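Long-range contacts in Blo t 1 allergen (Blomia tropicalis, PDB 5JT8), which probably cleaves peptide bonds as a papain-family cysteine protease and is an allergen of this mite: residues 143-148 with 249-254; 226-231 with 327-332; 242-247 with 283-288. One frame throughout, in Å; residues are numbered along the deposited sequence.

Interaction 1: 143-148 with 249-254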
loop_
_atom_site.group_PDB
_atom_site.type_symbol
_atom_site.label_atom_id
_atom_site.label_comp_id
_atom_site.label_asym_id
_atom_site.label_seq_id
_atom_site.Cartn_x
_atom_site.Cartn_y
_atom_site.Cartn_z
ATOM N N ALA A 143 -1.964 2.396 -8.959
ATOM C CA ALA A 143 -1.055 2.959 -9.953
ATOM C C ALA A 143 0.188 2.091 -10.067
ATOM O O ALA A 143 0.702 1.892 -11.157
ATOM C CB ALA A 143 -0.680 4.390 -9.605
ATOM N N GLY A 144 0.643 1.570 -8.930
ATOM C CA GLY A 144 1.808 0.701 -8.866
ATOM C C GLY A 144 1.638 -0.595 -9.655
ATOM O O GLY A 144 2.522 -1.018 -10.405
ATOM N N VAL A 145 0.497 -1.238 -9.479
ATOM C CA VAL A 145 0.179 -2.429 -10.258
ATOM C C VAL A 145 0.168 -2.084 -11.753
ATOM O O VAL A 145 0.790 -2.782 -12.552
ATOM C CB VAL A 145 -1.176 -3.024 -9.834
ATOM C CG1 VAL A 145 -1.702 -3.998 -10.876
ATOM C CG2 VAL A 145 -1.031 -3.702 -8.484
ATOM N N ALA A 146 -0.498 -0.979 -12.115
ATOM C CA ALA A 146 -0.588 -0.572 -13.524
ATOM C C ALA A 146 0.791 -0.307 -14.124
ATOM O O ALA A 146 1.101 -0.757 -15.226
ATOM C CB ALA A 146 -1.483 0.674 -13.678
ATOM N N GLU A 147 1.618 0.431 -13.394
ATOM C CA GLU A 147 2.968 0.708 -13.852
ATOM C C GLU A 147 3.764 -0.601 -14.014
ATOM O O GLU A 147 4.477 -0.766 -14.998
ATOM C CB GLU A 147 3.674 1.684 -12.893
ATOM C CG GLU A 147 3.035 3.079 -12.853
ATOM C CD GLU A 147 3.689 4.026 -11.848
ATOM O OE1 GLU A 147 4.650 3.626 -11.155
ATOM O OE2 GLU A 147 3.243 5.186 -11.751
ATOM N N SER A 148 3.606 -1.535 -13.078
ATOM C CA SER A 148 4.258 -2.845 -13.174
ATOM C C SER A 148 3.896 -3.575 -14.458
ATOM O O SER A 148 4.750 -4.140 -15.140
ATOM C CB SER A 148 3.872 -3.733 -11.982
ATOM O OG SER A 148 4.339 -3.158 -10.789
ATOM N N PRO A 249 1.929 -8.130 -10.301
ATOM C CA PRO A 249 1.764 -7.613 -8.939
ATOM C C PRO A 249 0.305 -7.299 -8.638
ATOM O O PRO A 249 -0.442 -6.890 -9.543
ATOM C CB PRO A 249 2.620 -6.348 -8.942
ATOM C CG PRO A 249 3.749 -6.706 -9.893
ATOM C CD PRO A 249 3.065 -7.498 -10.995
ATOM N N VAL A 250 -0.098 -7.532 -7.391
ATOM C CA VAL A 250 -1.488 -7.375 -6.993
ATOM C C VAL A 250 -1.629 -6.382 -5.839
ATOM O O VAL A 250 -0.721 -6.241 -5.021
ATOM C CB VAL A 250 -2.100 -8.735 -6.586
ATOM C CG1 VAL A 250 -2.049 -9.714 -7.778
ATOM C CG2 VAL A 250 -1.380 -9.318 -5.378
ATOM N N VAL A 251 -2.754 -5.675 -5.807
ATOM C CA VAL A 251 -3.120 -4.828 -4.670
ATOM C C VAL A 251 -3.648 -5.713 -3.563
ATOM O O VAL A 251 -4.420 -6.640 -3.822
ATOM C CB VAL A 251 -4.212 -3.792 -5.026
ATOM C CG1 VAL A 251 -4.611 -2.976 -3.789
ATOM C CG2 VAL A 251 -3.747 -2.882 -6.135
ATOM N N ILE A 252 -3.216 -5.446 -2.336
ATOM C CA ILE A 252 -3.824 -6.044 -1.159
ATOM C C ILE A 252 -4.193 -4.952 -0.156
ATOM O O ILE A 252 -3.643 -3.861 -0.168
ATOM C CB ILE A 252 -2.890 -7.065 -0.451
ATOM C CG1 ILE A 252 -1.621 -6.368 0.041
ATOM C CG2 ILE A 252 -2.507 -8.211 -1.379
ATOM C CD1 ILE A 252 -0.861 -7.156 1.105
ATOM N N TYR A 253 -5.155 -5.255 0.700
ATOM C CA TYR A 253 -5.520 -4.371 1.793
ATOM C C TYR A 253 -5.176 -5.029 3.101
ATOM O O TYR A 253 -5.543 -6.179 3.332
ATOM C CB TYR A 253 -6.999 -4.038 1.761
ATOM C CG TYR A 253 -7.307 -2.820 0.947
ATOM C CD1 TYR A 253 -7.294 -2.876 -0.433
ATOM C CD2 TYR A 253 -7.600 -1.608 1.560
ATOM C CE1 TYR A 253 -7.576 -1.769 -1.183
ATOM C CE2 TYR A 253 -7.885 -0.485 0.808
ATOM C CZ TYR A 253 -7.872 -0.574 -0.568
ATOM O OH TYR A 253 -8.151 0.531 -1.339
ATOM N N MET A 254 -4.461 -4.310 3.954
ATOM C CA MET A 254 -4.038 -4.908 5.195
ATOM C C MET A 254 -4.039 -3.914 6.354
ATOM O O MET A 254 -4.526 -2.791 6.238
ATOM C CB MET A 254 -2.658 -5.558 5.011
ATOM C CG MET A 254 -1.721 -4.792 4.118
ATOM S SD MET A 254 -0.968 -3.456 5.046
ATOM C CE MET A 254 -0.295 -4.399 6.419
#

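Interaction 2: 226-231 with 327-332. Unlike the reference sequence in segment 327-332: Tyr-327 (reference Phe).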
loop_
_atom_site.group_PDB
_atom_site.type_symbol
_atom_site.label_atom_id
_atom_site.label_comp_id
_atom_site.label_asym_id
_atom_site.label_seq_id
_atom_site.Cartn_x
_atom_site.Cartn_y
_atom_site.Cartn_z
ATOM N N SER A 226 -7.569 -2.593 -18.936
ATOM C CA SER A 226 -8.823 -2.981 -19.570
ATOM C C SER A 226 -9.776 -3.680 -18.605
ATOM O O SER A 226 -10.960 -3.851 -18.899
ATOM C CB SER A 226 -8.552 -3.908 -20.732
ATOM O OG SER A 226 -8.282 -5.201 -20.227
ATOM N N GLY A 227 -9.253 -4.122 -17.466
ATOM C CA GLY A 227 -10.075 -4.842 -16.510
ATOM C C GLY A 227 -9.333 -5.113 -15.221
ATOM O O GLY A 227 -8.118 -4.896 -15.114
ATOM N N TYR A 228 -10.075 -5.576 -14.224
ATOM C CA TYR A 228 -9.489 -5.949 -12.947
ATOM C C TYR A 228 -10.396 -6.961 -12.268
ATOM O O TYR A 228 -11.584 -7.044 -12.577
ATOM C CB TYR A 228 -9.297 -4.721 -12.061
ATOM C CG TYR A 228 -10.594 -4.040 -11.690
ATOM C CD1 TYR A 228 -11.153 -3.077 -12.517
ATOM C CD2 TYR A 228 -11.263 -4.361 -10.510
ATOM C CE1 TYR A 228 -12.335 -2.441 -12.173
ATOM C CE2 TYR A 228 -12.456 -3.733 -10.166
ATOM C CZ TYR A 228 -12.983 -2.783 -10.994
ATOM O OH TYR A 228 -14.158 -2.155 -10.645
ATOM N N GLN A 229 -9.845 -7.746 -11.355
ATOM C CA GLN A 229 -10.659 -8.743 -10.660
ATOM C C GLN A 229 -10.197 -8.896 -9.228
ATOM O O GLN A 229 -9.020 -9.116 -8.970
ATOM C CB GLN A 229 -10.604 -10.098 -11.375
ATOM C CG GLN A 229 -11.313 -11.242 -10.605
ATOM C CD GLN A 229 -12.836 -11.106 -10.604
ATOM O OE1 GLN A 229 -13.460 -10.999 -11.665
ATOM N NE2 GLN A 229 -13.438 -11.108 -9.410
ATOM N N GLN A 230 -11.134 -8.779 -8.302
ATOM C CA GLN A 230 -10.834 -8.955 -6.889
ATOM C C GLN A 230 -11.054 -10.384 -6.495
ATOM O O GLN A 230 -12.131 -10.920 -6.749
ATOM C CB GLN A 230 -11.706 -8.055 -6.044
ATOM C CG GLN A 230 -11.746 -8.421 -4.577
ATOM C CD GLN A 230 -12.311 -7.287 -3.739
ATOM O OE1 GLN A 230 -12.319 -6.143 -4.172
ATOM N NE2 GLN A 230 -12.793 -7.603 -2.547
ATOM N N LEU A 231 -10.050 -11.001 -5.883
ATOM C CA LEU A 231 -10.151 -12.405 -5.499
ATOM C C LEU A 231 -11.108 -12.599 -4.309
ATOM O O LEU A 231 -11.470 -11.649 -3.601
ATOM C CB LEU A 231 -8.772 -12.987 -5.151
ATOM C CG LEU A 231 -7.643 -13.060 -6.201
ATOM C CD1 LEU A 231 -6.437 -13.830 -5.622
ATOM C CD2 LEU A 231 -8.093 -13.705 -7.511
ATOM N N TYR A 327 -8.313 -8.963 0.708
ATOM C CA TYR A 327 -8.790 -8.203 -0.443
ATOM C C TYR A 327 -7.721 -8.052 -1.502
ATOM O O TYR A 327 -7.102 -6.990 -1.648
ATOM C CB TYR A 327 -9.261 -6.806 -0.023
ATOM C CG TYR A 327 -10.299 -6.800 1.060
ATOM C CD1 TYR A 327 -11.617 -7.160 0.790
ATOM C CD2 TYR A 327 -9.972 -6.421 2.357
ATOM C CE1 TYR A 327 -12.579 -7.138 1.785
ATOM C CE2 TYR A 327 -10.922 -6.407 3.355
ATOM C CZ TYR A 327 -12.223 -6.768 3.065
ATOM O OH TYR A 327 -13.164 -6.746 4.057
ATOM N N VAL A 328 -7.516 -9.114 -2.257
ATOM C CA VAL A 328 -6.478 -9.137 -3.252
ATOM C C VAL A 328 -7.086 -8.881 -4.629
ATOM O O VAL A 328 -8.066 -9.535 -5.015
ATOM C CB VAL A 328 -5.745 -10.471 -3.224
ATOM C CG1 VAL A 328 -4.612 -10.484 -4.239
ATOM C CG2 VAL A 328 -5.215 -10.731 -1.802
ATOM N N THR A 329 -6.505 -7.931 -5.357
ATOM C CA THR A 329 -7.046 -7.518 -6.649
ATOM C C THR A 329 -5.964 -7.450 -7.693
ATOM O O THR A 329 -4.935 -6.822 -7.461
ATOM C CB THR A 329 -7.703 -6.133 -6.575
ATOM O OG1 THR A 329 -8.771 -6.158 -5.627
ATOM C CG2 THR A 329 -8.236 -5.705 -7.961
ATOM N N TYR A 330 -6.188 -8.076 -8.847
ATOM C CA TYR A 330 -5.252 -7.923 -9.961
ATOM C C TYR A 330 -5.893 -7.123 -11.105
ATOM O O TYR A 330 -7.111 -6.924 -11.138
ATOM C CB TYR A 330 -4.765 -9.295 -10.461
ATOM C CG TYR A 330 -5.828 -10.190 -11.124
ATOM C CD1 TYR A 330 -6.571 -11.090 -10.377
ATOM C CD2 TYR A 330 -6.044 -10.157 -12.500
ATOM C CE1 TYR A 330 -7.513 -11.927 -10.974
ATOM C CE2 TYR A 330 -6.975 -11.001 -13.110
ATOM C CZ TYR A 330 -7.706 -11.884 -12.331
ATOM O OH TYR A 330 -8.630 -12.725 -12.905
ATOM N N ALA A 331 -5.067 -6.632 -12.019
ATOM C CA ALA A 331 -5.584 -5.908 -13.165
ATOM C C ALA A 331 -5.077 -6.525 -14.456
ATOM O O ALA A 331 -4.166 -7.360 -14.448
ATOM C CB ALA A 331 -5.195 -4.417 -13.092
ATOM N N THR A 332 -5.668 -6.088 -15.558
ATOM C CA THR A 332 -5.399 -6.634 -16.875
ATOM C C THR A 332 -5.263 -5.495 -17.875
ATOM O O THR A 332 -6.151 -4.634 -17.948
ATOM C CB THR A 332 -6.541 -7.559 -17.323
ATOM O OG1 THR A 332 -6.694 -8.603 -16.355
ATOM C CG2 THR A 332 -6.246 -8.151 -18.691
#

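Interaction 3: 242-247 with 283-288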
loop_
_atom_site.group_PDB
_atom_site.type_symbol
_atom_site.label_atom_id
_atom_site.label_comp_id
_atom_site.label_asym_id
_atom_site.label_seq_id
_atom_site.Cartn_x
_atom_site.Cartn_y
_atom_site.Cartn_z
ATOM N N TYR A 242 -0.321 -17.841 -7.292
ATOM C CA TYR A 242 -0.620 -18.095 -8.688
ATOM C C TYR A 242 -1.122 -16.845 -9.447
ATOM O O TYR A 242 -0.736 -16.604 -10.602
ATOM C CB TYR A 242 -1.648 -19.203 -8.810
ATOM C CG TYR A 242 -1.691 -19.679 -10.218
ATOM C CD1 TYR A 242 -0.648 -20.439 -10.737
ATOM C CD2 TYR A 242 -2.725 -19.304 -11.063
ATOM C CE1 TYR A 242 -0.656 -20.847 -12.055
ATOM C CE2 TYR A 242 -2.754 -19.709 -12.371
ATOM C CZ TYR A 242 -1.724 -20.487 -12.862
ATOM O OH TYR A 242 -1.757 -20.895 -14.172
ATOM N N THR A 243 -2.008 -16.081 -8.808
ATOM C CA THR A 243 -2.501 -14.826 -9.397
ATOM C C THR A 243 -1.342 -13.879 -9.689
ATOM O O THR A 243 -1.264 -13.287 -10.765
ATOM C CB THR A 243 -3.525 -14.153 -8.468
ATOM O OG1 THR A 243 -4.659 -15.022 -8.328
ATOM C CG2 THR A 243 -3.959 -12.758 -9.007
ATOM N N ILE A 244 -0.414 -13.781 -8.741
ATOM C CA ILE A 244 0.760 -12.933 -8.901
ATOM C C ILE A 244 1.609 -13.416 -10.060
ATOM O O ILE A 244 2.089 -12.616 -10.865
ATOM C CB ILE A 244 1.593 -12.900 -7.616
ATOM C CG1 ILE A 244 0.860 -12.071 -6.555
ATOM C CG2 ILE A 244 2.999 -12.344 -7.888
ATOM C CD1 ILE A 244 1.432 -12.246 -5.142
ATOM N N GLN A 245 1.784 -14.730 -10.147
ATOM C CA GLN A 245 2.548 -15.314 -11.237
ATOM C C GLN A 245 1.901 -15.063 -12.613
ATOM O O GLN A 245 2.603 -14.720 -13.569
ATOM C CB GLN A 245 2.729 -16.820 -11.027
ATOM C CG GLN A 245 3.647 -17.454 -12.075
ATOM C CD GLN A 245 3.882 -18.958 -11.879
ATOM O OE1 GLN A 245 5.004 -19.437 -12.017
ATOM N NE2 GLN A 245 2.823 -19.695 -11.599
ATOM N N GLN A 246 0.578 -15.237 -12.713
ATOM C CA GLN A 246 -0.094 -15.140 -14.007
ATOM C C GLN A 246 -0.623 -13.746 -14.364
ATOM O O GLN A 246 -0.799 -13.432 -15.552
ATOM C CB GLN A 246 -1.261 -16.133 -14.089
ATOM C CG GLN A 246 -0.862 -17.606 -14.204
ATOM C CD GLN A 246 0.514 -17.850 -14.841
ATOM O OE1 GLN A 246 1.406 -18.409 -14.201
ATOM N NE2 GLN A 246 0.679 -17.457 -16.109
ATOM N N HIS A 247 -0.900 -12.912 -13.370
ATOM C CA HIS A 247 -1.456 -11.594 -13.697
ATOM C C HIS A 247 -0.590 -10.410 -13.254
ATOM O O HIS A 247 -0.960 -9.266 -13.489
ATOM C CB HIS A 247 -2.867 -11.473 -13.110
ATOM C CG HIS A 247 -3.800 -12.533 -13.603
ATOM N ND1 HIS A 247 -4.338 -12.513 -14.868
ATOM C CD2 HIS A 247 -4.255 -13.668 -13.018
ATOM C CE1 HIS A 247 -5.102 -13.579 -15.037
ATOM N NE2 HIS A 247 -5.070 -14.296 -13.928
ATOM N N VAL A 283 -1.499 -1.848 -0.196
ATOM C CA VAL A 283 -0.131 -1.978 -0.710
ATOM C C VAL A 283 -0.126 -3.000 -1.844
ATOM O O VAL A 283 -1.191 -3.431 -2.282
ATOM C CB VAL A 283 0.868 -2.405 0.375
ATOM C CG1 VAL A 283 1.012 -1.321 1.448
ATOM C CG2 VAL A 283 0.450 -3.753 1.008
ATOM N N ILE A 284 1.062 -3.402 -2.285
ATOM C CA ILE A 284 1.221 -4.310 -3.421
ATOM C C ILE A 284 2.066 -5.529 -3.056
ATOM O O ILE A 284 3.123 -5.389 -2.443
ATOM C CB ILE A 284 1.892 -3.569 -4.622
ATOM C CG1 ILE A 284 1.009 -2.397 -5.094
ATOM C CG2 ILE A 284 2.199 -4.514 -5.774
ATOM C CD1 ILE A 284 1.756 -1.428 -6.033
ATOM N N LEU A 285 1.601 -6.718 -3.429
ATOM C CA LEU A 285 2.441 -7.912 -3.384
ATOM C C LEU A 285 3.161 -8.043 -4.709
ATOM O O LEU A 285 2.528 -8.017 -5.763
ATOM C CB LEU A 285 1.618 -9.171 -3.109
ATOM C CG LEU A 285 0.906 -9.327 -1.765
ATOM C CD1 LEU A 285 0.090 -10.625 -1.744
ATOM C CD2 LEU A 285 1.947 -9.323 -0.649
ATOM N N VAL A 286 4.480 -8.170 -4.669
ATOM C CA VAL A 286 5.234 -8.317 -5.897
ATOM C C VAL A 286 5.897 -9.680 -5.971
ATOM O O VAL A 286 6.591 -9.978 -6.928
ATOM C CB VAL A 286 6.320 -7.236 -6.049
ATOM C CG1 VAL A 286 5.695 -5.837 -6.136
ATOM C CG2 VAL A 286 7.338 -7.333 -4.932
ATOM N N GLY A 287 5.685 -10.504 -4.952
ATOM C CA GLY A 287 6.232 -11.847 -4.963
ATOM C C GLY A 287 6.316 -12.542 -3.621
ATOM O O GLY A 287 5.707 -12.126 -2.632
ATOM N N TRP A 288 7.095 -13.611 -3.586
ATOM C CA TRP A 288 7.238 -14.397 -2.378
ATOM C C TRP A 288 8.538 -15.145 -2.399
ATOM O O TRP A 288 9.178 -15.271 -3.445
ATOM C CB TRP A 288 6.083 -15.380 -2.240
ATOM C CG TRP A 288 6.135 -16.479 -3.263
ATOM C CD1 TRP A 288 6.797 -17.664 -3.155
ATOM C CD2 TRP A 288 5.507 -16.486 -4.548
ATOM N NE1 TRP A 288 6.615 -18.419 -4.292
ATOM C CE2 TRP A 288 5.819 -17.723 -5.159
ATOM C CE3 TRP A 288 4.695 -15.581 -5.236
ATOM C CZ2 TRP A 288 5.343 -18.076 -6.420
ATOM C CZ3 TRP A 288 4.232 -15.927 -6.492
ATOM C CH2 TRP A 288 4.563 -17.166 -7.071
#

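Interaction 1: 143-148 with 249-254
Val-145 on helix 139-154 and Pro-249, just ahead of strand 250-254, bring the two backbones to a CA-CA distance of 5.6 Å, the point where the helix and the chain leading into the strand come nearest. The contact joins the two halves of the papain fold: the long central helix of the helical domain abuts the mixed sheet of the barrel-like domain. Val-145 carries most of it. Its CG1 stands anti to the backbone N (chi1 164°) and its CG2 anti to the carbonyl carbon, and both methyls rest on Pro-249 O, CG1 at 3.4 Å and CG2 at the same distance. CG2 also meets Val-251 CG2 at 3.7 Å, the two branched side chains standing perpendicular to each other. Compact beta-branched residues suit this place, since they fill the interface without long flexible chains; Phe-191 of helix 187-196 touches both valines. One turn further along the helix, Ser-148 packs against the proline ring, with CB 3.6 Å from Pro-249 CG. A small serine lets the ring come close, and its hydroxyl needs no partner on the strand, because it turns back onto its own helix. Gly-144 O takes two donors from Ser-148 on opposite faces of its carbonyl plane: the backbone N at 2.9 Å and OG at 2.8 Å, the OG tilted 33° from that plane.

Interaction 2: 226-231 with 327-332
Tyr-330 lays its ring across the neighbouring strand, one face over Gln-229 CA, with CZ 3.5 Å from Gln-229 CB. The ring gets there because chi1 (67°) places CG between the backbone N and the carbonyl carbon. Leu-231 comes to the same ring from another direction, its CD2 lying in the ring plane at the edge, 3.9 Å from Tyr-330 CE1. Gln-229 bends at chi2 (71°), which folds its amide back so that NE2 donates to Gln-230 O at 3.0 Å; the amide stands 51° from the tyrosine ring. Long, partly polar side chains suit these two partly exposed positions. The other face is largely buried, helix 187-196 touching Tyr-228 and Gln-230. There Tyr-228 runs beside Thr-329, and extended Gln-230 brings NE2 to the edge of the Tyr-327 ring, 3.6 Å from CD1, the planes nearly perpendicular; NE2 also bonds Met-97 O weakly. Gln-229 and Tyr-330 exchange both backbone bonds. At the far end Thr-332 O takes three donors, Ser-226 N (2.7 Å), Gly-227 N (3.2 Å) and, well above the carbonyl plane, Ser-226 OG (3.2 Å): a classic beta bulge at the end of an antiparallel strand pair in the barrel-like domain of the papain fold.

Interaction 3: 242-247 with 283-288
Ile-244 drives its CD1 methyl against Leu-285 CB at 3.7 Å, the two side chains crossing at about a right angle; this is the tight part of a helix-on-sheet contact in the barrel-like domain. Helix 242-247 lies across strand 283-288 at 99°, with the axes 8.7 Å apart. A chi1 of -72° sets CG1 of the isoleucine anti to the carbonyl carbon and leaves CG2 anti to the backbone N, turned to the rim of the Trp-288 indole near its plane, 4.0 Å from CZ3; the two side chains run antiparallel alongside each other. Between these points Gly-287 N lies 4.4 Å from Ile-244 CG2; Gly-287 has backbone angles (phi 161°) that only glycine adopts comfortably. Packing slackens toward the partly exposed Gln-245. Its aliphatic CB only grazes the indole edge, 4.4 Å from Trp-288 CH2, so a long polar residue is tolerated there. The polar groups look elsewhere: Trp-288 NE1 donates to Pro-114 O, and Ile-244 O accepts from Trp-119 NE1. With the closest contacts all between carbon atoms, the two branches of Ile-244 serve two neighbours, CD1 Leu-285 and CG2 Trp-288, and the contact probably gains from excluding water.

Strand 250-254 ties the three contacts together. In interaction 1 it meets the helical domain; Val-251 O accepts a probable hydrogen bond from Thr-329 N of interaction 2, and Val-250 O one from Leu-285 N of interaction 3. Interaction 1 is nearest the chain's centre; interactions 2 and 3 lie about equally far out. Interactions 1 and 3 are buried, without hydrogen bonds between their segments; interaction 3 is chiefly carbon on carbon, while interaction 1 also sets methyls on a backbone oxygen just ahead of the strand. Interaction 2 is only partly buried and depends chiefly on backbone hydrogen bonds. Its Tyr-330 nevertheless reaches helix 237-247, touching Thr-243 and stacking on His-247.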